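Local coordinates for Endoglucanase(Endo-1,4-beta-glucanase)protein (Pseudomonas stutzeri, PDB 6R2J) that probably hydrolyses internal beta-1,4-glycosidic bonds of cellulose as a family 5 endoglucanase, and is seen here with bound cellobiose, at residues 169-174 / 198-203; 275-280 / 316-321. All coordinates share one frame; numbering follows the deposited sequence.

Contact 1: 169-174 / 198-203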
ATOM      1  N   GLN A 169      16.614   8.456  -4.411  1.00 17.31           N
ATOM      2  CA  GLN A 169      16.943   7.201  -3.774  1.00 16.89           C
ATOM      3  C   GLN A 169      15.727   6.433  -3.294  1.00 15.46           C
ATOM      4  O   GLN A 169      15.740   5.204  -3.349  1.00 17.15           O
ATOM      5  CB  GLN A 169      17.921   7.373  -2.598  1.00 17.25           C
ATOM      6  CG  GLN A 169      19.235   7.992  -2.930  1.00 17.78           C
ATOM      7  CD  GLN A 169      20.101   7.085  -3.734  1.00 18.77           C
ATOM      8  OE1 GLN A 169      20.306   5.962  -3.351  1.00 20.94           O
ATOM      9  NE2 GLN A 169      20.593   7.550  -4.863  1.00 18.48           N
ATOM     10  N   THR A 170      14.681   7.113  -2.844  1.00 12.76           N
ATOM     11  CA  THR A 170      13.501   6.419  -2.357  1.00 11.98           C
ATOM     12  C   THR A 170      12.732   5.782  -3.512  1.00 11.86           C
ATOM     13  O   THR A 170      12.593   6.369  -4.595  1.00 11.67           O
ATOM     14  CB  THR A 170      12.625   7.414  -1.591  1.00 13.53           C
ATOM     15  OG1 THR A 170      11.564   6.737  -0.908  1.00 14.53           O
ATOM     16  CG2 THR A 170      12.023   8.435  -2.521  1.00 14.85           C
ATOM     17  N   LEU A 171      12.253   4.553  -3.271  1.00 10.76           N
ATOM     18  CA  LEU A 171      11.289   3.916  -4.157  1.00  9.76           C
ATOM     19  C   LEU A 171       9.998   4.730  -4.234  1.00  8.13           C
ATOM     20  O   LEU A 171       9.582   5.390  -3.281  1.00  7.40           O
ATOM     21  CB  LEU A 171      10.950   2.512  -3.652  1.00  9.56           C
ATOM     22  CG  LEU A 171      12.121   1.533  -3.617  1.00 11.03           C
ATOM     23  CD1 LEU A 171      11.684   0.202  -3.083  1.00 11.28           C
ATOM     24  CD2 LEU A 171      12.747   1.397  -4.986  1.00 12.65           C
ATOM     25  N   ILE A 172       9.348   4.647  -5.387  1.00  8.07           N
ATOM     26  CA  ILE A 172       8.032   5.246  -5.587  1.00  9.20           C
ATOM     27  C   ILE A 172       7.115   4.165  -6.134  1.00  7.88           C
ATOM     28  O   ILE A 172       7.484   3.461  -7.088  1.00  7.80           O
ATOM     29  CB  ILE A 172       8.059   6.455  -6.545  1.00 11.89           C
ATOM     30  CG1 ILE A 172       8.882   7.600  -5.959  1.00 11.45           C
ATOM     31  CG2 ILE A 172       6.579   6.893  -6.887  1.00 12.72           C
ATOM     32  CD1 ILE A 172       9.265   8.670  -6.995  1.00 12.49           C
ATOM     33  N   PHE A 173       5.912   4.061  -5.541  1.00  6.53           N
ATOM     34  CA  PHE A 173       4.894   3.078  -5.889  1.00  7.84           C
ATOM     35  C   PHE A 173       3.754   3.751  -6.642  1.00  8.36           C
ATOM     36  O   PHE A 173       3.151   4.732  -6.164  1.00  7.81           O
ATOM     37  CB  PHE A 173       4.427   2.350  -4.629  1.00  7.11           C
ATOM     38  CG  PHE A 173       5.563   1.601  -3.942  1.00  8.44           C
ATOM     39  CD1 PHE A 173       6.488   2.265  -3.163  1.00  7.50           C
ATOM     40  CD2 PHE A 173       5.724   0.230  -4.105  1.00  9.50           C
ATOM     41  CE1 PHE A 173       7.522   1.585  -2.577  1.00  7.57           C
ATOM     42  CE2 PHE A 173       6.762  -0.453  -3.476  1.00  8.53           C
ATOM     43  CZ  PHE A 173       7.648   0.234  -2.741  1.00  7.47           C
ATOM     44  N   ILE A 174       3.486   3.219  -7.832  1.00  8.98           N
ATOM     45  CA  ILE A 174       2.514   3.774  -8.756  1.00  8.45           C
ATOM     46  C   ILE A 174       1.322   2.819  -8.843  1.00  8.68           C
ATOM     47  O   ILE A 174       1.445   1.684  -9.319  1.00  8.36           O
ATOM     48  CB  ILE A 174       3.131   4.030 -10.144  1.00 10.44           C
ATOM     49  CG1 ILE A 174       4.400   4.894 -10.043  1.00 11.80           C
ATOM     50  CG2 ILE A 174       2.085   4.691 -11.094  1.00 10.85           C
ATOM     51  CD1 ILE A 174       4.193   6.302  -9.524  1.00 12.72           C
ATOM     52  N   ALA A 198      15.559   7.338 -12.237  1.00 14.77           N
ATOM     53  CA  ALA A 198      16.264   6.707 -11.125  1.00 14.95           C
ATOM     54  C   ALA A 198      16.130   5.187 -11.192  1.00 16.32           C
ATOM     55  O   ALA A 198      16.819   4.488 -10.441  1.00 17.16           O
ATOM     56  CB  ALA A 198      15.745   7.222  -9.740  1.00 14.58           C
ATOM     57  N   ASP A 199      15.195   4.671 -12.005  1.00 16.37           N
ATOM     58  CA  ASP A 199      14.862   3.248 -12.031  1.00 16.54           C
ATOM     59  C   ASP A 199      14.485   2.749 -10.628  1.00 18.01           C
ATOM     60  O   ASP A 199      14.952   1.714 -10.146  1.00 19.56           O
ATOM     61  CB  ASP A 199      16.009   2.469 -12.656  1.00 16.56           C
ATOM     62  CG  ASP A 199      15.592   1.126 -13.129  1.00 17.66           C
ATOM     63  OD1 ASP A 199      14.388   0.844 -13.162  1.00 17.37           O
ATOM     64  OD2 ASP A 199      16.483   0.321 -13.439  1.00 21.06           O
ATOM     65  N   ARG A 200      13.663   3.530  -9.941  1.00 17.11           N
ATOM     66  CA  ARG A 200      13.226   3.152  -8.606  1.00 17.82           C
ATOM     67  C   ARG A 200      11.740   3.328  -8.477  1.00 15.09           C
ATOM     68  O   ARG A 200      11.233   3.974  -7.559  1.00 14.49           O
ATOM     69  CB  ARG A 200      13.981   3.887  -7.525  1.00 21.44           C
ATOM     70  CG  ARG A 200      15.376   3.319  -7.300  1.00 24.18           C
ATOM     71  CD  ARG A 200      16.021   4.156  -6.197  1.00 27.54           C
ATOM     72  NE  ARG A 200      17.311   3.598  -5.760  1.00 30.56           N
ATOM     73  CZ  ARG A 200      18.474   3.689  -6.390  1.00 32.81           C
ATOM     74  NH1 ARG A 200      18.482   4.271  -7.550  1.00 33.66           N
ATOM     75  NH2 ARG A 200      19.579   3.104  -5.870  1.00 33.51           N
ATOM     76  N   LEU A 201      11.021   2.739  -9.422  1.00 13.57           N
ATOM     77  CA  LEU A 201       9.566   2.782  -9.471  1.00 12.74           C
ATOM     78  C   LEU A 201       9.036   1.358  -9.474  1.00 12.42           C
ATOM     79  O   LEU A 201       9.619   0.472 -10.122  1.00 12.99           O
ATOM     80  CB  LEU A 201       9.127   3.452 -10.769  1.00 15.07           C
ATOM     81  CG  LEU A 201       7.757   4.094 -10.954  1.00 16.91           C
ATOM     82  CD1 LEU A 201       7.990   5.398 -11.642  1.00 17.31           C
ATOM     83  CD2 LEU A 201       6.945   3.100 -11.744  1.00 17.32           C
ATOM     84  N   ILE A 202       7.920   1.153  -8.767  1.00  9.48           N
ATOM     85  CA  ILE A 202       7.229  -0.134  -8.724  1.00 10.80           C
ATOM     86  C   ILE A 202       5.739   0.138  -8.897  1.00  9.69           C
ATOM     87  O   ILE A 202       5.200   1.105  -8.354  1.00  9.86           O
ATOM     88  CB  ILE A 202       7.538  -0.919  -7.427  1.00 11.71           C
ATOM     89  CG1 ILE A 202       9.055  -1.157  -7.364  1.00 11.91           C
ATOM     90  CG2 ILE A 202       6.741  -2.191  -7.378  1.00 11.50           C
ATOM     91  CD1 ILE A 202       9.585  -1.508  -5.948  1.00 13.69           C
ATOM     92  N   TYR A 203       5.078  -0.733  -9.654  1.00  9.42           N
ATOM     93  CA  TYR A 203       3.649  -0.625  -9.922  1.00 10.28           C
ATOM     94  C   TYR A 203       2.902  -1.495  -8.939  1.00 10.07           C
ATOM     95  O   TYR A 203       3.396  -2.528  -8.493  1.00 12.24           O
ATOM     96  CB  TYR A 203       3.320  -1.016 -11.348  1.00 10.61           C
ATOM     97  CG  TYR A 203       3.871   0.002 -12.299  1.00 10.90           C
ATOM     98  CD1 TYR A 203       5.174  -0.111 -12.767  1.00 11.31           C
ATOM     99  CD2 TYR A 203       3.113   1.116 -12.682  1.00 10.67           C
ATOM    100  CE1 TYR A 203       5.700   0.821 -13.629  1.00 10.89           C
ATOM    101  CE2 TYR A 203       3.624   2.052 -13.571  1.00 11.55           C
ATOM    102  CZ  TYR A 203       4.923   1.900 -14.041  1.00 11.40           C
ATOM    103  OH  TYR A 203       5.469   2.810 -14.927  1.00 11.61           O
TER

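Contact 2: 275-280 / 316-321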
ATOM      1  N   ASP A 275       6.286 -17.284  -6.061  1.00 13.84           N
ATOM      2  CA  ASP A 275       6.877 -17.864  -7.268  1.00 14.46           C
ATOM      3  C   ASP A 275       7.389 -16.780  -8.219  1.00 14.89           C
ATOM      4  O   ASP A 275       8.265 -17.042  -9.060  1.00 16.01           O
ATOM      5  CB  ASP A 275       5.833 -18.714  -7.986  1.00 14.42           C
ATOM      6  CG  ASP A 275       5.392 -19.892  -7.174  1.00 14.33           C
ATOM      7  OD1 ASP A 275       6.168 -20.338  -6.282  1.00 13.74           O
ATOM      8  OD2 ASP A 275       4.262 -20.378  -7.449  1.00 16.19           O
ATOM      9  N   ASN A 276       6.824 -15.569  -8.119  1.00 13.38           N
ATOM     10  CA  ASN A 276       7.225 -14.427  -8.932  1.00 12.80           C
ATOM     11  C   ASN A 276       8.037 -13.381  -8.160  1.00 13.51           C
ATOM     12  O   ASN A 276       8.437 -12.366  -8.756  1.00 13.11           O
ATOM     13  CB  ASN A 276       5.998 -13.753  -9.536  1.00 12.40           C
ATOM     14  CG  ASN A 276       5.318 -14.619 -10.537  1.00 13.16           C
ATOM     15  OD1 ASN A 276       5.657 -14.590 -11.724  1.00 14.24           O
ATOM     16  ND2 ASN A 276       4.362 -15.437 -10.066  1.00 15.86           N
ATOM     17  N   CYS A 277       8.351 -13.641  -6.889  1.00 13.60           N
ATOM     18  CA  CYS A 277       9.086 -12.704  -5.989  1.00 12.15           C
ATOM     19  C   CYS A 277       8.375 -11.338  -5.951  1.00  9.70           C
ATOM     20  O   CYS A 277       9.070 -10.315  -5.995  1.00  9.04           O
ATOM     21  CB  CYS A 277      10.534 -12.508  -6.428  1.00 13.84           C
ATOM     22  SG  CYS A 277      11.565 -14.000  -6.354  1.00 15.81           S
ATOM     23  N   VAL A 278       7.043 -11.325  -5.848  1.00  9.52           N
ATOM     24  CA  VAL A 278       6.233 -10.104  -5.858  1.00 10.12           C
ATOM     25  C   VAL A 278       5.764  -9.851  -4.419  1.00 10.82           C
ATOM     26  O   VAL A 278       5.157 -10.753  -3.816  1.00 10.50           O
ATOM     27  CB  VAL A 278       5.037 -10.204  -6.819  1.00 11.22           C
ATOM     28  CG1 VAL A 278       4.032  -9.135  -6.509  1.00 13.14           C
ATOM     29  CG2 VAL A 278       5.536 -10.126  -8.266  1.00  9.23           C
ATOM     30  N   PRO A 279       6.098  -8.704  -3.828  1.00  9.96           N
ATOM     31  CA  PRO A 279       5.676  -8.426  -2.456  1.00  9.34           C
ATOM     32  C   PRO A 279       4.204  -8.024  -2.396  1.00 10.29           C
ATOM     33  O   PRO A 279       3.539  -7.771  -3.410  1.00 10.39           O
ATOM     34  CB  PRO A 279       6.612  -7.296  -2.022  1.00  9.27           C
ATOM     35  CG  PRO A 279       6.979  -6.565  -3.318  1.00  9.33           C
ATOM     36  CD  PRO A 279       6.951  -7.637  -4.404  1.00  9.57           C
ATOM     37  N   SER A 280       3.695  -7.994  -1.166  1.00  9.57           N
ATOM     38  CA  SER A 280       2.284  -7.766  -0.914  1.00  7.69           C
ATOM     39  C   SER A 280       2.142  -7.134   0.456  1.00  8.08           C
ATOM     40  O   SER A 280       3.051  -7.206   1.279  1.00 10.13           O
ATOM     41  CB  SER A 280       1.516  -9.091  -0.892  1.00  8.07           C
ATOM     42  OG  SER A 280       1.798  -9.843   0.290  1.00  6.85           O
ATOM     43  N   ASN A 316      11.647 -17.051   1.523  1.00 12.71           N
ATOM     44  CA  ASN A 316      11.960 -17.136   0.107  1.00 13.39           C
ATOM     45  C   ASN A 316      13.466 -16.985  -0.073  1.00 15.19           C
ATOM     46  O   ASN A 316      14.213 -16.762   0.883  1.00 16.71           O
ATOM     47  CB  ASN A 316      11.174 -16.084  -0.688  1.00 13.07           C
ATOM     48  CG  ASN A 316      11.611 -14.677  -0.377  1.00 12.17           C
ATOM     49  OD1 ASN A 316      12.631 -14.218  -0.879  1.00 13.17           O
ATOM     50  ND2 ASN A 316      10.856 -13.992   0.465  1.00 11.50           N
ATOM     51  N   ASP A 317      13.909 -17.170  -1.312  1.00 17.28           N
ATOM     52  CA  ASP A 317      15.302 -16.976  -1.694  1.00 18.82           C
ATOM     53  C   ASP A 317      15.399 -15.988  -2.846  1.00 16.91           C
ATOM     54  O   ASP A 317      16.284 -16.116  -3.700  1.00 17.29           O
ATOM     55  CB  ASP A 317      15.966 -18.307  -2.069  1.00 21.05           C
ATOM     56  CG  ASP A 317      15.228 -19.036  -3.205  1.00 24.23           C
ATOM     57  OD1 ASP A 317      14.346 -18.403  -3.861  1.00 26.22           O
ATOM     58  OD2 ASP A 317      15.515 -20.243  -3.426  1.00 24.54           O
ATOM     59  N   CYS A 318      14.481 -15.016  -2.893  1.00 15.23           N
ATOM     60  CA  CYS A 318      14.506 -13.972  -3.908  1.00 14.77           C
ATOM     61  C   CYS A 318      15.614 -12.975  -3.564  1.00 15.03           C
ATOM     62  O   CYS A 318      15.840 -12.633  -2.390  1.00 16.80           O
ATOM     63  CB  CYS A 318      13.185 -13.203  -3.855  1.00 14.89           C
ATOM     64  SG  CYS A 318      11.748 -14.198  -4.172  1.00 15.38           S
ATOM     65  N   THR A 319      16.280 -12.468  -4.598  1.00 13.60           N
ATOM     66  CA  THR A 319      17.233 -11.381  -4.434  1.00 14.19           C
ATOM     67  C   THR A 319      16.795 -10.075  -5.093  1.00 14.81           C
ATOM     68  O   THR A 319      17.339  -9.015  -4.763  1.00 16.69           O
ATOM     69  CB  THR A 319      18.622 -11.798  -4.952  1.00 15.40           C
ATOM     70  OG1 THR A 319      18.511 -12.522  -6.181  1.00 17.56           O
ATOM     71  CG2 THR A 319      19.323 -12.690  -3.950  1.00 14.57           C
ATOM     72  N   ALA A 320      15.791 -10.107  -5.964  1.00 15.06           N
ATOM     73  CA  ALA A 320      15.250  -8.891  -6.550  1.00 13.14           C
ATOM     74  C   ALA A 320      13.728  -8.933  -6.555  1.00 12.71           C
ATOM     75  O   ALA A 320      13.106 -10.000  -6.603  1.00 14.37           O
ATOM     76  CB  ALA A 320      15.766  -8.676  -7.985  1.00 13.60           C
ATOM     77  N   ILE A 321      13.133  -7.737  -6.495  1.00 12.55           N
ATOM     78  CA  ILE A 321      11.692  -7.595  -6.651  1.00 14.01           C
ATOM     79  C   ILE A 321      11.320  -7.977  -8.073  1.00 14.36           C
ATOM     80  O   ILE A 321      11.970  -7.541  -9.037  1.00 14.21           O
ATOM     81  CB  ILE A 321      11.230  -6.174  -6.273  1.00 14.75           C
ATOM     82  CG1 ILE A 321      11.621  -5.951  -4.801  1.00 16.97           C
ATOM     83  CG2 ILE A 321       9.735  -6.026  -6.540  1.00 12.61           C
ATOM     84  CD1 ILE A 321      10.916  -6.907  -3.789  1.00 18.94           C
TER

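Contact 1: 169-174 / 198-203
Ile172 and Ile202 join two neighbouring parallel strands through their backbones. Ile172 N donates to Arg200 O at 3.0 Å, Ile202 N to Ile172 O at 2.9 Å and Ile174 N to Ile202 O at 2.8 Å. They set a parallel register, Ile172 beside Leu201, Phe173 beside Ile202, Ile174 beside Tyr203. The strand axes lie 4.6 Å apart, 26° off parallel.

The tight part is the pair of buried strands. Leu171, Phe173 and Ile202 share one face. Ile202 lies alongside the Phe173 ring, and its CD1 reaches Phe173 CE2 at 3.9 Å and also meets Leu171 CD1. The other face carries Ile172, Ile174, Leu201 and Tyr203. Ile174 CG1 is pressed against Leu201 CD2 at 3.5 Å. Leu201 has an unstaggered chi2 of 136°, which suggests some strain. Ile174 CB and CG2 lie beside the CD2-CE2 side of Tyr203.

The loose end is the loop start, open to solvent at Gln169 and held by few bonds. Even so, the extended Arg200 chain runs close past it, its CD 3.0 Å from Gln169 O. Gln169 OE1 sits over one face of the guanidinium, 3.9 Å from Arg200 NH2, the two planes 47° apart. Arg200 NH1 makes a weak bond to Ala198 O. An alanine here has no CG, CD or guanidinium, so Gln169 would probably lose its neighbour at O and OE1 and be freer to turn, while CB would still meet Leu171 CD2.

Helix 152-166 touches Ile172 and Arg200, and Trp240 meets Tyr203 edge-to-face. Parallel neighbours with helices on one face are characteristic of the family 5 (beta/alpha)8 TIM barrel.

Contact 2: 275-280 / 316-321
The Pro279 ring turns its CG-CD side to Ile321. Ile321 CG2 lies close to the mean ring plane, 3.9 Å from Pro279 CD. Ile321 CD1 approaches the same side obliquely, at 4.0 Å from Pro279 CG. The ring and the isoleucine chain cross at about a right angle. In Ile321, CG2 lies opposite the backbone N (chi1 -60°), and the bend at chi2 (-63°) carries CD1 to the proline as well. Trp3 touches both residues, and Phe249 adds a further aromatic neighbour to Pro279.

The other flat group is the amide of Asn316, whose OD1 works within its own segment. It accepts from Cys318 N at 2.8 Å, in the carbonyl plane and on a lone pair. This is an Asx turn. At the other end of the amide, Asn316 ND2 donates to Leu11 O. The turn fixes the backbone just where the second cysteine begins.

Across the contact the covalent link is the disulfide Cys277-Cys318. The distance from Cys277 SG to Cys318 SG is 2.2 Å, slightly long for such a bond. Its chi3 of -89° is near the relaxed value, with left-handed sense. Cys277 CB also packs against Ala320 O at 3.6 Å. No hydrogen bond joins the two segments themselves, but Cys277 has a backbone bond to Gly322, just beyond them.

Cys277 is the first residue past helix 260-276. It has positive phi in a Schellman motif. The disulfide ties this helix end to the loop after helix 305-311. Val278 turns away onto Ile238 of helix 229-244. Pro279 bonds through its backbone to Leu250 of strand 248-252, and Ser280 starts strand 280-285.

The centres of contact 1 and contact 2 are 16 Å apart. Their nearest atoms are about 5 Å apart and do not touch. Two aromatic residues span the gap: Trp3 touches Leu171 in contact 1 and Pro279 and Ile321 in contact 2, and Phe249 meets both Phe173 and Pro279. Strand 248-252, which carries Phe249, lies between strand 201-206 and the segment leading into strand 280-285. In contact 1 the Tyr203 side chain is about 13 Å from a bound glucose unit. Farther along, the same strand ends at His206, a residue of the sugar pocket. Arg178 and Trp179, also in the pocket, follow strand 171-175.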